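Local coordinates for protein cytochrome c7 (Geobacter sulfurreducens, PDB 3H4N) that probably carries electrons through its bound c-type haems as a cytochrome c7 involved in Fe(III) respiration, at residues 45-49 with 50-54. Residues are numbered along the deposited sequence; the frame is centred on the assembly and turned at random.
Sequences KDWAH and KTCTG. With HEM (protoporphyrin IX containing Fe), chain E.
Trp-47 meets Thr-51 and Cys-52 in a local contact between successive turns of helix 45-59, which runs between haem groups in this small cytochrome. The methine CB of Thr-51 sits over one face of the indole, 3.9 Å from the centroid of its six-membered ring and 20° off the ring normal, a CH-pi contact. Its methyl CG2 reaches the outer rim of the same ring, with CG2 3.7 Å from Trp-47 CH2. The indole is carried there because Trp-47 CG lies anti to the backbone N (chi1 -160°), which leans the ring along the helix toward its C-terminal end. Cys-52 SG approaches in the ring plane instead, 3.9 Å from Trp-47 CZ3, giving a sulfur-aromatic contact at the edge; Cys-31 and Ile-40 from surrounding loops also pack on the indole. The sulfur touches Ala-48 CB as well, and it is covalently linked to a vinyl-derived carbon of a second haem. Cys-52 opens a CXXCH haem-attachment motif, the signature of c-type cytochromes, only three residues after the iron ligand His-49 of the neighbouring haem. His-49 NE2 binds iron at 2.1 Å, with His-70 NE2 completing bis-histidine coordination. The coordinating histidine of one haem and the anchoring cysteine of the next thus lie within one turn of the same helix. Beside the imidazole, Ala-48 CB presses on the porphyrin at 3.2 Å from HEM C2D, while Thr-53 OG1 lies near the carbon CBC of the haem bound by His-49. The helix widens into a pi-type turn at 50-52: Thr-53 N donates to Ala-48 O over 3.3 Å, nearly in line with the carbonyl, whereas Cys-52 N makes a weak bond to that same oxygen. One residue earlier, Thr-51 N gives Trp-47 O a regular, almost straight helical bond of 2.8 Å.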
ATOM      1  N   LYS A  45       4.512   8.303   5.095  1.00  7.12           N
ATOM      2  CA  LYS A  45       4.244   7.598   6.327  1.00  7.63           C
ATOM      3  C   LYS A  45       2.773   7.699   6.744  1.00  6.58           C
ATOM      4  O   LYS A  45       2.174   6.690   7.096  1.00  7.15           O
ATOM      5  CB  LYS A  45       5.165   8.174   7.404  1.00  8.74           C
ATOM      6  CG  LYS A  45       4.921   7.686   8.798  1.00 10.68           C
ATOM      7  CD  LYS A  45       5.927   8.282   9.800  1.00 13.71           C
ATOM      8  CE  LYS A  45       5.860   9.787   9.877  1.00 14.71           C
ATOM      9  NZ  LYS A  45       6.046  10.343  11.234  1.00 16.57           N
ATOM     10  N   ASP A  46       2.189   8.900   6.733  1.00  6.47           N
ATOM     11  CA  ASP A  46       0.804   9.068   7.184  1.00  6.94           C
ATOM     12  C   ASP A  46      -0.147   8.270   6.305  1.00  6.57           C
ATOM     13  O   ASP A  46      -1.049   7.592   6.789  1.00  7.48           O
ATOM     14  CB  ASP A  46       0.391  10.552   7.190  0.50  7.24           C
ATOM     15  CG  ASP A  46       1.166  11.375   8.214  0.50  9.05           C
ATOM     16  OD1 ASP A  46       1.159  12.626   8.106  0.50 10.68           O
ATOM     17  OD2 ASP A  46       1.816  10.860   9.148  0.50  9.56           O
ATOM     18  N   TRP A  47       0.074   8.336   4.993  1.00  6.57           N
ATOM     19  CA  TRP A  47      -0.775   7.634   4.033  1.00  6.73           C
ATOM     20  C   TRP A  47      -0.660   6.135   4.243  1.00  6.32           C
ATOM     21  O   TRP A  47      -1.667   5.414   4.336  1.00  6.19           O
ATOM     22  CB  TRP A  47      -0.327   7.974   2.605  1.00  6.61           C
ATOM     23  CG  TRP A  47      -1.343   7.722   1.510  1.00  5.99           C
ATOM     24  CD1 TRP A  47      -2.096   8.670   0.876  1.00  6.68           C
ATOM     25  CD2 TRP A  47      -1.696   6.457   0.901  1.00  5.59           C
ATOM     26  NE1 TRP A  47      -2.890   8.084  -0.077  1.00  6.89           N
ATOM     27  CE2 TRP A  47      -2.666   6.733  -0.089  1.00  5.65           C
ATOM     28  CE3 TRP A  47      -1.288   5.129   1.083  1.00  6.22           C
ATOM     29  CZ2 TRP A  47      -3.239   5.737  -0.873  1.00  5.88           C
ATOM     30  CZ3 TRP A  47      -1.850   4.142   0.286  1.00  6.53           C
ATOM     31  CH2 TRP A  47      -2.828   4.454  -0.668  1.00  6.70           C
ATOM     32  N   ALA A  48       0.573   5.647   4.303  1.00  6.05           N
ATOM     33  CA  ALA A  48       0.819   4.211   4.337  1.00  6.08           C
ATOM     34  C   ALA A  48       0.333   3.551   5.631  1.00  5.87           C
ATOM     35  O   ALA A  48      -0.297   2.479   5.627  1.00  5.98           O
ATOM     36  CB  ALA A  48       2.285   3.929   4.142  1.00  6.04           C
ATOM     37  N   HIS A  49       0.617   4.194   6.749  1.00  5.66           N
ATOM     38  CA  HIS A  49       0.270   3.631   8.042  1.00  5.87           C
ATOM     39  C   HIS A  49      -1.241   3.728   8.335  1.00  6.44           C
ATOM     40  O   HIS A  49      -1.733   3.084   9.263  1.00  8.79           O
ATOM     41  CB  HIS A  49       1.063   4.291   9.147  1.00  5.47           C
ATOM     42  CG  HIS A  49       2.547   4.099   9.082  1.00  5.37           C
ATOM     43  ND1 HIS A  49       3.493   4.796   9.806  1.00  7.36           N
ATOM     44  CD2 HIS A  49       3.234   3.259   8.285  1.00  3.08           C
ATOM     45  CE1 HIS A  49       4.695   4.347   9.472  1.00  2.64           C
ATOM     46  NE2 HIS A  49       4.563   3.414   8.556  1.00  6.71           N
ATOM     47  N   LYS A  50      -1.967   4.523   7.557  1.00  5.76           N
ATOM     48  CA  LYS A  50      -3.432   4.533   7.577  1.00  6.28           C
ATOM     49  C   LYS A  50      -3.995   3.509   6.593  1.00  6.00           C
ATOM     50  O   LYS A  50      -4.652   2.560   6.985  1.00  6.63           O
ATOM     51  CB  LYS A  50      -3.949   5.925   7.199  1.00  6.39           C
ATOM     52  CG  LYS A  50      -5.473   6.018   7.009  1.00  8.03           C
ATOM     53  CD  LYS A  50      -5.863   7.446   6.636  1.00 10.32           C
ATOM     54  CE  LYS A  50      -7.349   7.624   6.352  1.00 12.54           C
ATOM     55  NZ  LYS A  50      -8.210   7.214   7.490  1.00 14.29           N
ATOM     56  N   THR A  51      -3.730   3.714   5.307  1.00  6.28           N
ATOM     57  CA  THR A  51      -4.417   2.978   4.254  1.00  6.78           C
ATOM     58  C   THR A  51      -3.875   1.577   4.011  1.00  6.71           C
ATOM     59  O   THR A  51      -4.651   0.632   3.859  1.00  6.51           O
ATOM     60  CB  THR A  51      -4.386   3.797   2.973  1.00  7.04           C
ATOM     61  OG1 THR A  51      -5.072   5.035   3.196  1.00  8.08           O
ATOM     62  CG2 THR A  51      -5.126   3.102   1.843  1.00  7.13           C
ATOM     63  N   CYS A  52      -2.555   1.441   3.963  1.00  6.42           N
ATOM     64  CA  CYS A  52      -1.939   0.129   3.724  1.00  6.40           C
ATOM     65  C   CYS A  52      -2.199  -0.809   4.904  1.00  6.45           C
ATOM     66  O   CYS A  52      -2.811  -1.866   4.765  1.00  6.21           O
ATOM     67  CB  CYS A  52      -0.429   0.242   3.465  1.00  6.80           C
ATOM     68  SG  CYS A  52       0.141   1.428   2.230  1.00  6.94           S
ATOM     69  N   THR A  53      -1.747  -0.400   6.083  1.00  6.90           N
ATOM     70  CA  THR A  53      -1.905  -1.231   7.263  1.00  7.19           C
ATOM     71  C   THR A  53      -3.391  -1.449   7.576  1.00  6.76           C
ATOM     72  O   THR A  53      -3.793  -2.527   7.997  1.00  7.40           O
ATOM     73  CB  THR A  53      -1.174  -0.589   8.457  1.00  7.69           C
ATOM     74  OG1 THR A  53       0.192  -0.348   8.089  1.00  9.37           O
ATOM     75  CG2 THR A  53      -1.089  -1.519   9.674  1.00  9.91           C
ATOM     76  N   GLY A  54      -4.212  -0.418   7.370  1.00  6.36           N
ATOM     77  CA  GLY A  54      -5.638  -0.489   7.661  1.00  6.17           C
ATOM     78  C   GLY A  54      -6.326  -1.615   6.905  1.00  6.27           C
ATOM     79  O   GLY A  54      -7.100  -2.392   7.473  1.00  6.91           O
TER
HETATM   80  CHA HEM E  74       6.882   5.224   6.048  1.00  5.22           C
HETATM   81  CHB HEM E  74       8.264   3.399  10.312  1.00  5.49           C
HETATM   82  CHC HEM E  74       5.001  -0.080   9.684  1.00  4.12           C
HETATM   83  CHD HEM E  74       4.783   0.980   5.007  1.00  4.02           C
HETATM   84  C1A HEM E  74       7.540   5.072   7.247  1.00  4.87           C
HETATM   85  C2A HEM E  74       8.536   5.965   7.805  1.00  5.71           C
HETATM   86  C3A HEM E  74       8.914   5.444   8.987  1.00  4.95           C
HETATM   87  C4A HEM E  74       8.162   4.226   9.209  1.00  4.86           C
HETATM   88  CMA HEM E  74       9.962   5.991   9.972  1.00  5.90           C
HETATM   89  CAA HEM E  74       9.075   7.245   7.117  1.00  7.45           C
HETATM   90  CBA HEM E  74      10.258   6.835   6.238  1.00  8.36           C
HETATM   91  CGA HEM E  74      10.909   7.976   5.487  1.00 10.33           C
HETATM   92  O1A HEM E  74      10.265   9.018   5.240  1.00 13.35           O
HETATM   93  O2A HEM E  74      12.084   7.827   5.088  1.00  8.92           O
HETATM   94  C1B HEM E  74       7.448   2.304  10.541  1.00  4.67           C
HETATM   95  C2B HEM E  74       7.321   1.584  11.789  1.00  4.76           C
HETATM   96  C3B HEM E  74       6.419   0.616  11.614  1.00  4.75           C
HETATM   97  C4B HEM E  74       5.944   0.731  10.251  1.00  4.36           C
HETATM   98  CMB HEM E  74       8.173   1.902  13.040  1.00  5.62           C
HETATM   99  CAB HEM E  74       5.884  -0.413  12.636  1.00  5.73           C
HETATM  100  CBB HEM E  74       5.348   0.111  13.785  1.00  6.34           C
HETATM  101  C1C HEM E  74       4.683  -0.146   8.345  1.00  4.51           C
HETATM  102  C2C HEM E  74       3.909  -1.193   7.701  1.00  5.32           C
HETATM  103  C3C HEM E  74       3.870  -0.901   6.387  1.00  5.95           C
HETATM  104  C4C HEM E  74       4.587   0.339   6.181  1.00  4.63           C
HETATM  105  CMC HEM E  74       3.316  -2.405   8.438  1.00  6.63           C
HETATM  106  CAC HEM E  74       3.183  -1.675   5.237  1.00  6.85           C
HETATM  107  CBC HEM E  74       1.883  -2.057   5.368  1.00  6.39           C
HETATM  108  C1D HEM E  74       5.291   2.239   4.880  1.00  4.97           C
HETATM  109  C2D HEM E  74       5.269   2.965   3.655  1.00  5.63           C
HETATM  110  C3D HEM E  74       5.883   4.287   3.973  1.00  5.37           C
HETATM  111  C4D HEM E  74       6.236   4.238   5.362  1.00  4.85           C
HETATM  112  CMD HEM E  74       4.725   2.495   2.312  1.00  7.10           C
HETATM  113  CAD HEM E  74       6.053   5.442   2.989  1.00  5.76           C
HETATM  114  CBD HEM E  74       7.288   5.361   2.089  1.00  7.20           C
HETATM  115  CGD HEM E  74       7.267   6.414   0.970  0.50  7.92           C
HETATM  116  O1D HEM E  74       6.222   7.072   0.743  0.50  9.64           O
HETATM  117  O2D HEM E  74       8.290   6.648   0.259  0.50  8.30           O
HETATM  118  NA  HEM E  74       7.340   4.021   8.111  1.00  5.26           N
HETATM  119  NB  HEM E  74       6.573   1.767   9.621  1.00  4.22           N
HETATM  120  NC  HEM E  74       5.084   0.750   7.380  1.00  4.88           N
HETATM  121  ND  HEM E  74       5.878   3.006   5.869  1.00  5.20           N
HETATM  122 FE   HEM E  74       6.194   2.390   7.768  1.00  5.06          FE